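Local coordinates for acyl-CoA dehydrogenase (Geobacillus kaustophilus, PDB 2PG0), which binds FAD and probably catalyses the alpha,beta-dehydrogenation of thioester-bound acyl chains, as other members of the acyl-CoA dehydrogenase family do, at residues Q112-K117 with V191-T196; Q247-V252 with M324-I329; D306-E311 with K316-E321. All blocks are in the same frame, centred on the assembly; numbering follows the deposited sequence.

The three contacts follow the architecture of an acyl-CoA dehydrogenase, a helical N-terminal domain, a beta middle domain and a helical C-terminal domain. Contact 1 comes first along the chain and joins the first two, setting helix 108-120 against strand 187-193. Contacts 2 and 3 belong to the C-terminal bundle and share helix 319-343; contact 3 falls within the chain span that contact 2 bridges. Their centres lie about 10 Å apart, Leu250 of the one packing on Val308 of the other. Contact 1 stands off, about 28 Å from contact 2 and about 31 Å from contact 3, centre to centre. One contact thus joins two domains; two lie within the bundle, near the second subunit.

Contact 1: residues Q112-K117 with V191-T196; sequences QKWLPK and VVERDT
With CG placed beside its backbone N and opposite the carbonyl carbon (chi1 -68°), Trp114 sends its indole from the helix toward strand 187-193, while Glu193 answers with the same first torsion (chi1 -64°) and a chain extended beyond CG. The two side chains meet at about a right angle. The indole NE1 donates to Glu193 OE2 at 3.2 Å, an almost straight bond with an N-H...O angle of 159°. The acceptor lies in the plane of the ring, at its edge, whereas the N-H reaches the carboxylate from above its plane. Val191 comes to the same indole differently, over a face: its CG1 sits 4.0 Å from the centroid of the Trp114 six-membered ring in a CH-pi contact, displaced toward the rim. CB of Val191 lies 3.8 Å from Trp114 CH2, and the other methyl, CG2, rests by CZ3. One aromatic group thus serves both as a polar edge and as an apolar face. Lys113 NZ stands 4.2 Å from Glu193 OE2, too far for a salt bridge, yet its charge would be expected to favour the ionised carboxylate. A leucine in place of Trp114 would probably leave Glu193 OE2 without its indole donor and open a gap beside Val191. Beyond Glu193 the strand gives way to a type II turn ending at Thr196. The contact carries helix 108-120 of the N-terminal domain onto the sheet of the middle domain, where Leu169 of the adjacent antiparallel strand 169-175 also touches Trp114, Val191 and Glu193.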
loop_
_atom_site.group_PDB
_atom_site.type_symbol
_atom_site.label_atom_id
_atom_site.label_comp_id
_atom_site.label_asym_id
_atom_site.label_seq_id
_atom_site.Cartn_x
_atom_site.Cartn_y
_atom_site.Cartn_z
ATOM N N GLN A 112 -24.934 -44.000 -8.578
ATOM C CA GLN A 112 -26.241 -44.487 -8.148
ATOM C C GLN A 112 -26.310 -44.633 -6.627
ATOM O O GLN A 112 -27.313 -44.285 -6.013
ATOM C CB GLN A 112 -26.564 -45.821 -8.839
ATOM C CG GLN A 112 -27.986 -46.321 -8.616
ATOM C CD GLN A 112 -29.037 -45.319 -9.064
ATOM O OE1 GLN A 112 -29.061 -44.900 -10.221
ATOM N NE2 GLN A 112 -29.911 -44.932 -8.146
ATOM N N LYS A 113 -25.228 -45.130 -6.031
ATOM C CA LYS A 113 -25.158 -45.345 -4.588
ATOM C C LYS A 113 -25.101 -44.046 -3.781
ATOM O O LYS A 113 -25.673 -43.972 -2.691
ATOM C CB LYS A 113 -23.952 -46.225 -4.235
ATOM C CG LYS A 113 -23.921 -46.662 -2.777
ATOM C CD LYS A 113 -23.107 -47.927 -2.581
ATOM C CE LYS A 113 -21.699 -47.621 -2.136
ATOM N NZ LYS A 113 -21.142 -48.779 -1.376
ATOM N N TRP A 114 -24.414 -43.033 -4.310
ATOM C CA TRP A 114 -24.104 -41.839 -3.512
ATOM C C TRP A 114 -24.856 -40.557 -3.872
ATOM O O TRP A 114 -25.302 -39.832 -2.976
ATOM C CB TRP A 114 -22.588 -41.588 -3.483
ATOM C CG TRP A 114 -21.823 -42.636 -2.725
ATOM C CD1 TRP A 114 -22.210 -43.269 -1.578
ATOM C CD2 TRP A 114 -20.526 -43.153 -3.051
ATOM N NE1 TRP A 114 -21.242 -44.157 -1.179
ATOM C CE2 TRP A 114 -20.198 -44.107 -2.064
ATOM C CE3 TRP A 114 -19.614 -42.906 -4.087
ATOM C CZ2 TRP A 114 -18.987 -44.819 -2.077
ATOM C CZ3 TRP A 114 -18.409 -43.612 -4.100
ATOM C CH2 TRP A 114 -18.112 -44.559 -3.100
ATOM N N LEU A 115 -24.995 -40.275 -5.161
ATOM C CA LEU A 115 -25.578 -38.999 -5.596
ATOM C C LEU A 115 -27.002 -38.687 -5.107
ATOM O O LEU A 115 -27.259 -37.562 -4.681
ATOM C CB LEU A 115 -25.449 -38.796 -7.107
ATOM C CG LEU A 115 -24.026 -38.593 -7.636
ATOM C CD1 LEU A 115 -24.072 -38.387 -9.133
ATOM C CD2 LEU A 115 -23.316 -37.417 -6.944
ATOM N N PRO A 116 -27.935 -39.667 -5.159
ATOM C CA PRO A 116 -29.271 -39.343 -4.638
ATOM C C PRO A 116 -29.279 -38.802 -3.202
ATOM O O PRO A 116 -29.993 -37.836 -2.918
ATOM C CB PRO A 116 -30.016 -40.683 -4.731
ATOM C CG PRO A 116 -29.358 -41.372 -5.885
ATOM C CD PRO A 116 -27.891 -41.043 -5.688
ATOM N N LYS A 117 -28.480 -39.394 -2.320
ATOM C CA LYS A 117 -28.435 -38.940 -0.930
ATOM C C LYS A 117 -27.666 -37.621 -0.739
ATOM O O LYS A 117 -27.916 -36.884 0.216
ATOM C CB LYS A 117 -27.911 -40.041 -0.016
ATOM C CG LYS A 117 -28.940 -41.130 0.274
ATOM C CD LYS A 117 -28.312 -42.256 1.066
ATOM C CE LYS A 117 -29.185 -43.502 1.033
ATOM N NZ LYS A 117 -28.530 -44.623 1.773
ATOM N N VAL A 191 -12.900 -42.873 -1.373
ATOM C CA VAL A 191 -14.066 -42.426 -0.607
ATOM C C VAL A 191 -14.151 -43.191 0.715
ATOM O O VAL A 191 -14.210 -44.427 0.726
ATOM C CB VAL A 191 -15.385 -42.583 -1.420
ATOM C CG1 VAL A 191 -16.597 -42.209 -0.569
ATOM C CG2 VAL A 191 -15.333 -41.750 -2.692
ATOM N N VAL A 192 -14.146 -42.461 1.826
ATOM C CA VAL A 192 -14.262 -43.083 3.143
ATOM C C VAL A 192 -15.631 -42.773 3.730
ATOM O O VAL A 192 -16.021 -41.612 3.847
ATOM C CB VAL A 192 -13.128 -42.650 4.104
ATOM C CG1 VAL A 192 -13.329 -43.251 5.500
ATOM C CG2 VAL A 192 -11.771 -43.072 3.545
ATOM N N GLU A 193 -16.359 -43.823 4.092
ATOM C CA GLU A 193 -17.718 -43.675 4.599
ATOM C C GLU A 193 -17.735 -43.604 6.122
ATOM O O GLU A 193 -16.830 -44.106 6.784
ATOM C CB GLU A 193 -18.596 -44.824 4.088
ATOM C CG GLU A 193 -18.758 -44.829 2.578
ATOM C CD GLU A 193 -19.576 -46.001 2.066
ATOM O OE1 GLU A 193 -19.134 -47.157 2.242
ATOM O OE2 GLU A 193 -20.655 -45.760 1.475
ATOM N N ARG A 194 -18.765 -42.965 6.674
ATOM C CA ARG A 194 -18.971 -42.912 8.120
ATOM C C ARG A 194 -18.949 -44.333 8.704
ATOM O O ARG A 194 -19.350 -45.281 8.034
ATOM C CB ARG A 194 -20.299 -42.211 8.443
ATOM C CG ARG A 194 -20.648 -42.150 9.935
ATOM C CD ARG A 194 -21.935 -41.365 10.205
ATOM N NE ARG A 194 -21.789 -39.933 9.931
ATOM C CZ ARG A 194 -21.197 -39.052 10.738
ATOM N NH1 ARG A 194 -20.670 -39.436 11.894
ATOM N NH2 ARG A 194 -21.127 -37.772 10.384
ATOM N N ASP A 195 -18.453 -44.465 9.935
ATOM C CA ASP A 195 -18.410 -45.748 10.669
ATOM C C ASP A 195 -17.458 -46.806 10.081
ATOM O O ASP A 195 -17.532 -47.990 10.435
ATOM C CB ASP A 195 -19.823 -46.324 10.897
ATOM C CG ASP A 195 -20.693 -45.429 11.776
ATOM O OD1 ASP A 195 -20.162 -44.752 12.690
ATOM O OD2 ASP A 195 -21.920 -45.399 11.552
ATOM N N THR A 196 -16.561 -46.370 9.198
ATOM C CA THR A 196 -15.448 -47.196 8.733
ATOM C C THR A 196 -14.598 -47.585 9.942
ATOM O O THR A 196 -14.240 -46.718 10.743
ATOM C CB THR A 196 -14.579 -46.424 7.710
ATOM O OG1 THR A 196 -15.355 -46.152 6.542
ATOM C CG2 THR A 196 -13.332 -47.226 7.306
#

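Contact 2: residues Q247-V252 with M324-I329; sequences QERLVV and MAKWWI
Lys326 packs against helix 237-273 with the aliphatic part of its side chain, and there the helices are close: the CA atoms of Arg249 and Lys326 are 5.9 Å apart. CG of Lys326 sits 3.8 Å from the backbone O of Arg249 and 4.2 Å from Arg249 CB, and farther along the chain CE lies 4.0 Å from Val252 CG1. A bend at chi2 (-83°) leaves CG and CE against helix 237-273, where the methylenes serve as apolar surface, while the chain end heads off. Helices 237-273 and 319-343 are both part of the all-helical C-terminal domain of the acyl-CoA dehydrogenase fold, and this touch between them rests on van der Waals packing. Between the two segments the contact thins out toward the polar ends, which find their partners elsewhere. NZ of Lys326 hydrogen bonds with Asn372 OD1 and the backbone oxygens of Gly370 and Ser365, so the buried ammonium has several acceptors. Arg249, on the partly exposed side, has an extended chain whose NE donates to the backbone O of Ala369. These bonds tie both helices to the segment bearing Thr371 and Glu373, which bind FAD; the side chain of Arg249 is itself about 8 Å from a bound FAD.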
loop_
_atom_site.group_PDB
_atom_site.type_symbol
_atom_site.label_atom_id
_atom_site.label_comp_id
_atom_site.label_asym_id
_atom_site.label_seq_id
_atom_site.Cartn_x
_atom_site.Cartn_y
_atom_site.Cartn_z
ATOM N N GLN A 247 -12.670 -24.869 -10.247
ATOM C CA GLN A 247 -13.977 -24.549 -9.661
ATOM C C GLN A 247 -13.872 -24.197 -8.172
ATOM O O GLN A 247 -14.531 -23.261 -7.714
ATOM C CB GLN A 247 -15.004 -25.666 -9.911
ATOM C CG GLN A 247 -16.407 -25.342 -9.368
ATOM C CD GLN A 247 -17.523 -26.007 -10.155
ATOM O OE1 GLN A 247 -17.604 -25.884 -11.381
ATOM N NE2 GLN A 247 -18.406 -26.702 -9.447
ATOM N N GLU A 248 -13.050 -24.940 -7.425
ATOM C CA GLU A 248 -12.851 -24.676 -5.989
ATOM C C GLU A 248 -12.403 -23.226 -5.727
ATOM O O GLU A 248 -12.998 -22.514 -4.904
ATOM C CB GLU A 248 -11.856 -25.671 -5.364
ATOM C CG GLU A 248 -11.654 -25.469 -3.847
ATOM C CD GLU A 248 -10.830 -26.571 -3.169
ATOM O OE1 GLU A 248 -10.840 -27.732 -3.637
ATOM O OE2 GLU A 248 -10.180 -26.271 -2.140
ATOM N N ARG A 249 -11.363 -22.800 -6.438
ATOM C CA ARG A 249 -10.848 -21.439 -6.311
ATOM C C ARG A 249 -11.871 -20.383 -6.738
ATOM O O ARG A 249 -11.945 -19.306 -6.135
ATOM C CB ARG A 249 -9.515 -21.298 -7.055
ATOM C CG ARG A 249 -8.401 -22.029 -6.314
ATOM C CD ARG A 249 -7.244 -22.459 -7.192
ATOM N NE ARG A 249 -6.331 -23.289 -6.405
ATOM C CZ ARG A 249 -5.340 -24.029 -6.905
ATOM N NH1 ARG A 249 -5.118 -24.066 -8.212
ATOM N NH2 ARG A 249 -4.571 -24.741 -6.083
ATOM N N LEU A 250 -12.668 -20.706 -7.756
ATOM C CA LEU A 250 -13.733 -19.812 -8.207
ATOM C C LEU A 250 -14.792 -19.623 -7.121
ATOM O O LEU A 250 -15.285 -18.510 -6.915
ATOM C CB LEU A 250 -14.369 -20.313 -9.515
ATOM C CG LEU A 250 -15.434 -19.418 -10.178
ATOM C CD1 LEU A 250 -14.941 -17.964 -10.354
ATOM C CD2 LEU A 250 -15.883 -20.005 -11.514
ATOM N N VAL A 251 -15.141 -20.711 -6.439
ATOM C CA VAL A 251 -16.132 -20.662 -5.359
ATOM C C VAL A 251 -15.650 -19.765 -4.217
ATOM O O VAL A 251 -16.398 -18.923 -3.716
ATOM C CB VAL A 251 -16.490 -22.097 -4.872
ATOM C CG1 VAL A 251 -17.269 -22.063 -3.569
ATOM C CG2 VAL A 251 -17.288 -22.831 -5.963
ATOM N N VAL A 252 -14.386 -19.924 -3.832
ATOM C CA VAL A 252 -13.783 -19.050 -2.824
ATOM C C VAL A 252 -13.789 -17.581 -3.261
ATOM O O VAL A 252 -14.135 -16.709 -2.468
ATOM C CB VAL A 252 -12.358 -19.518 -2.451
ATOM C CG1 VAL A 252 -11.633 -18.472 -1.603
ATOM C CG2 VAL A 252 -12.443 -20.858 -1.714
ATOM N N MET A 324 -5.850 -15.535 -10.241
ATOM C CA MET A 324 -5.921 -14.072 -10.112
ATOM C C MET A 324 -7.115 -13.644 -9.262
ATOM O O MET A 324 -6.973 -12.892 -8.287
ATOM C CB MET A 324 -6.034 -13.429 -11.505
ATOM C CG MET A 324 -4.731 -13.411 -12.308
ATOM S SD MET A 324 -4.909 -12.706 -13.967
ATOM C CE MET A 324 -3.174 -12.650 -14.445
ATOM N N ALA A 325 -8.296 -14.124 -9.644
ATOM C CA ALA A 325 -9.531 -13.808 -8.932
ATOM C C ALA A 325 -9.430 -14.194 -7.450
ATOM O O ALA A 325 -9.710 -13.377 -6.572
ATOM C CB ALA A 325 -10.723 -14.501 -9.610
ATOM N N LYS A 326 -8.971 -15.415 -7.184
ATOM C CA LYS A 326 -8.871 -15.921 -5.814
ATOM C C LYS A 326 -7.973 -15.062 -4.916
ATOM O O LYS A 326 -8.404 -14.643 -3.850
ATOM C CB LYS A 326 -8.410 -17.381 -5.813
ATOM C CG LYS A 326 -8.670 -18.134 -4.502
ATOM C CD LYS A 326 -7.560 -17.847 -3.487
ATOM C CE LYS A 326 -7.721 -18.669 -2.235
ATOM N NZ LYS A 326 -6.732 -18.314 -1.196
ATOM N N TRP A 327 -6.731 -14.808 -5.325
ATOM C CA TRP A 327 -5.834 -14.069 -4.445
ATOM C C TRP A 327 -6.223 -12.599 -4.326
ATOM O O TRP A 327 -6.259 -12.056 -3.222
ATOM C CB TRP A 327 -4.340 -14.269 -4.803
ATOM C CG TRP A 327 -3.759 -13.309 -5.814
ATOM C CD1 TRP A 327 -3.546 -13.546 -7.139
ATOM C CD2 TRP A 327 -3.298 -11.969 -5.566
ATOM N NE1 TRP A 327 -2.995 -12.436 -7.740
ATOM C CE2 TRP A 327 -2.834 -11.453 -6.797
ATOM C CE3 TRP A 327 -3.247 -11.155 -4.428
ATOM C CZ2 TRP A 327 -2.320 -10.159 -6.922
ATOM C CZ3 TRP A 327 -2.731 -9.862 -4.548
ATOM C CH2 TRP A 327 -2.279 -9.378 -5.791
ATOM N N TRP A 328 -6.533 -11.962 -5.448
ATOM C CA TRP A 328 -6.780 -10.524 -5.428
ATOM C C TRP A 328 -8.066 -10.164 -4.684
ATOM O O TRP A 328 -8.074 -9.222 -3.898
ATOM C CB TRP A 328 -6.778 -9.927 -6.835
ATOM C CG TRP A 328 -6.735 -8.434 -6.793
ATOM C CD1 TRP A 328 -5.613 -7.641 -6.778
ATOM C CD2 TRP A 328 -7.857 -7.545 -6.733
ATOM N NE1 TRP A 328 -5.976 -6.316 -6.725
ATOM C CE2 TRP A 328 -7.345 -6.227 -6.697
ATOM C CE3 TRP A 328 -9.249 -7.733 -6.729
ATOM C CZ2 TRP A 328 -8.175 -5.101 -6.651
ATOM C CZ3 TRP A 328 -10.074 -6.617 -6.683
ATOM C CH2 TRP A 328 -9.534 -5.315 -6.645
ATOM N N ILE A 329 -9.130 -10.927 -4.923
ATOM C CA ILE A 329 -10.420 -10.666 -4.270
ATOM C C ILE A 329 -10.357 -10.953 -2.762
ATOM O O ILE A 329 -10.916 -10.202 -1.959
ATOM C CB ILE A 329 -11.607 -11.391 -4.959
ATOM C CG1 ILE A 329 -11.822 -10.824 -6.368
ATOM C CG2 ILE A 329 -12.899 -11.196 -4.157
ATOM C CD1 ILE A 329 -12.795 -11.636 -7.248
#

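Contact 3: residues D306-E311 with K316-E321; sequences DRVIEE and KQIVTE
Ile318 pushes its terminal methyl against the end of helix 285-313, where CD1 meets Val308 CG1 at 3.5 Å and Glu311 CB at 3.5 Å. The same methyl lies 3.3 Å from the backbone O of Val308, so it rests between Val308 and Glu311, about one helical turn apart. The other methyl of Val308, CG2, lies on CB of Glu321 at 3.9 Å, while the rest of that glutamate leads away from helix 285-313. Beside this apolar patch one backbone bond joins the segments: Lys316 N donates to Glu311 O at 3.1 Å. The Lys316 chain then runs across the carboxylate of Glu311, CD lying 3.3 Å from OE1, although NZ stays 4.6 Å from that oxygen and forms no salt bridge with it. Arg307 grips the carboxylate end-on in a salt bridge, NH1 and NH2 both bonding to Glu311 OE2 from one face of its plane, NH1 at 2.7 Å. Glu311 folds back to this grip through a bend at chi2 (-64°), and the two hydrogen bonds converging on one oxygen are likely to restrict the rotation of the group. Arg307 is steadied in turn by Thr6 of the second subunit, whose backbone O accepts from NH2. On the other segment Gln246 OE1 takes the hydrogen bond of Ile318 N, fixing the residue at the N-cap position of helix 319-343. The whole forms a tight connection between consecutive antiparallel helices, 285-313 and 319-343, with helix 237-273 alongside, its Ile254 touched by Ile309.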
loop_
_atom_site.group_PDB
_atom_site.type_symbol
_atom_site.label_atom_id
_atom_site.label_comp_id
_atom_site.label_asym_id
_atom_site.label_seq_id
_atom_site.Cartn_x
_atom_site.Cartn_y
_atom_site.Cartn_z
ATOM N N ASP A 306 -17.257 -12.103 -12.386
ATOM C CA ASP A 306 -18.393 -12.333 -13.281
ATOM C C ASP A 306 -17.923 -12.792 -14.657
ATOM O O ASP A 306 -18.515 -13.697 -15.255
ATOM C CB ASP A 306 -19.252 -11.069 -13.414
ATOM C CG ASP A 306 -20.262 -10.912 -12.278
ATOM O OD1 ASP A 306 -20.380 -11.805 -11.401
ATOM O OD2 ASP A 306 -20.952 -9.876 -12.277
ATOM N N ARG A 307 -16.842 -12.185 -15.145
ATOM C CA ARG A 307 -16.259 -12.607 -16.419
ATOM C C ARG A 307 -15.685 -14.026 -16.334
ATOM O O ARG A 307 -15.883 -14.838 -17.242
ATOM C CB ARG A 307 -15.205 -11.601 -16.899
ATOM C CG ARG A 307 -14.647 -11.878 -18.284
ATOM C CD ARG A 307 -15.721 -11.770 -19.357
ATOM N NE ARG A 307 -15.172 -12.136 -20.659
ATOM C CZ ARG A 307 -15.165 -13.372 -21.135
ATOM N NH1 ARG A 307 -15.703 -14.357 -20.427
ATOM N NH2 ARG A 307 -14.638 -13.626 -22.324
ATOM N N VAL A 308 -14.983 -14.320 -15.244
ATOM C CA VAL A 308 -14.447 -15.660 -15.017
ATOM C C VAL A 308 -15.559 -16.717 -14.929
ATOM O O VAL A 308 -15.429 -17.792 -15.510
ATOM C CB VAL A 308 -13.498 -15.693 -13.783
ATOM C CG1 VAL A 308 -13.083 -17.115 -13.445
ATOM C CG2 VAL A 308 -12.249 -14.839 -14.055
ATOM N N ILE A 309 -16.647 -16.412 -14.217
ATOM C CA ILE A 309 -17.830 -17.302 -14.197
ATOM C C ILE A 309 -18.290 -17.621 -15.631
ATOM O O ILE A 309 -18.461 -18.786 -15.981
ATOM C CB ILE A 309 -18.997 -16.712 -13.340
ATOM C CG1 ILE A 309 -18.656 -16.780 -11.845
ATOM C CG2 ILE A 309 -20.325 -17.439 -13.620
ATOM C CD1 ILE A 309 -19.519 -15.862 -10.974
ATOM N N GLU A 310 -18.442 -16.588 -16.459
ATOM C CA GLU A 310 -18.844 -16.755 -17.861
ATOM C C GLU A 310 -17.905 -17.684 -18.638
ATOM O O GLU A 310 -18.366 -18.621 -19.298
ATOM C CB GLU A 310 -18.966 -15.393 -18.561
ATOM C CG GLU A 310 -20.130 -14.537 -18.065
ATOM C CD GLU A 310 -20.102 -13.121 -18.624
ATOM O OE1 GLU A 310 -19.312 -12.860 -19.559
ATOM O OE2 GLU A 310 -20.865 -12.262 -18.119
ATOM N N GLU A 311 -16.597 -17.429 -18.547
ATOM C CA GLU A 311 -15.574 -18.302 -19.149
ATOM C C GLU A 311 -15.689 -19.752 -18.668
ATOM O O GLU A 311 -15.650 -20.693 -19.469
ATOM C CB GLU A 311 -14.168 -17.787 -18.825
ATOM C CG GLU A 311 -13.752 -16.543 -19.571
ATOM C CD GLU A 311 -13.667 -16.758 -21.066
ATOM O OE1 GLU A 311 -12.619 -17.254 -21.555
ATOM O OE2 GLU A 311 -14.652 -16.414 -21.746
ATOM N N LYS A 316 -14.324 -23.200 -20.819
ATOM C CA LYS A 316 -12.950 -22.794 -21.112
ATOM C C LYS A 316 -12.012 -23.018 -19.920
ATOM O O LYS A 316 -12.427 -22.938 -18.759
ATOM C CB LYS A 316 -12.908 -21.348 -21.610
ATOM C CG LYS A 316 -13.611 -21.160 -22.953
ATOM C CD LYS A 316 -14.142 -19.747 -23.114
ATOM C CE LYS A 316 -14.840 -19.552 -24.453
ATOM N NZ LYS A 316 -13.861 -19.266 -25.534
ATOM N N GLN A 317 -10.756 -23.332 -20.231
ATOM C CA GLN A 317 -9.720 -23.561 -19.231
ATOM C C GLN A 317 -9.126 -22.211 -18.840
ATOM O O GLN A 317 -8.449 -21.568 -19.657
ATOM C CB GLN A 317 -8.634 -24.485 -19.804
ATOM C CG GLN A 317 -7.759 -25.179 -18.756
ATOM C CD GLN A 317 -6.362 -25.510 -19.270
ATOM O OE1 GLN A 317 -6.185 -25.923 -20.425
ATOM N NE2 GLN A 317 -5.359 -25.334 -18.409
ATOM N N ILE A 318 -9.382 -21.791 -17.600
ATOM C CA ILE A 318 -8.964 -20.470 -17.096
ATOM C C ILE A 318 -8.223 -20.537 -15.746
ATOM O O ILE A 318 -8.549 -19.828 -14.787
ATOM C CB ILE A 318 -10.156 -19.476 -17.046
ATOM C CG1 ILE A 318 -11.420 -20.196 -16.560
ATOM C CG2 ILE A 318 -10.379 -18.845 -18.436
ATOM C CD1 ILE A 318 -12.540 -19.302 -16.166
ATOM N N VAL A 319 -7.211 -21.396 -15.701
ATOM C CA VAL A 319 -6.360 -21.587 -14.530
ATOM C C VAL A 319 -5.762 -20.262 -14.029
ATOM O O VAL A 319 -5.803 -19.962 -12.829
ATOM C CB VAL A 319 -5.235 -22.622 -14.848
ATOM C CG1 VAL A 319 -4.274 -22.777 -13.680
ATOM C CG2 VAL A 319 -5.853 -23.978 -15.212
ATOM N N THR A 320 -5.221 -19.473 -14.955
ATOM C CA THR A 320 -4.598 -18.188 -14.605
ATOM C C THR A 320 -5.603 -17.217 -13.997
ATOM O O THR A 320 -5.367 -16.648 -12.933
ATOM C CB THR A 320 -3.947 -17.530 -15.835
ATOM O OG1 THR A 320 -2.959 -18.419 -16.372
ATOM C CG2 THR A 320 -3.282 -16.206 -15.457
ATOM N N GLU A 321 -6.734 -17.052 -14.678
ATOM C CA GLU A 321 -7.703 -16.038 -14.303
ATOM C C GLU A 321 -8.387 -16.340 -12.965
ATOM O O GLU A 321 -8.675 -15.427 -12.191
ATOM C CB GLU A 321 -8.722 -15.831 -15.433
ATOM C CG GLU A 321 -8.123 -15.241 -16.713
ATOM C CD GLU A 321 -7.439 -16.261 -17.633
ATOM O OE1 GLU A 321 -7.378 -17.474 -17.314
ATOM O OE2 GLU A 321 -6.936 -15.829 -18.695
#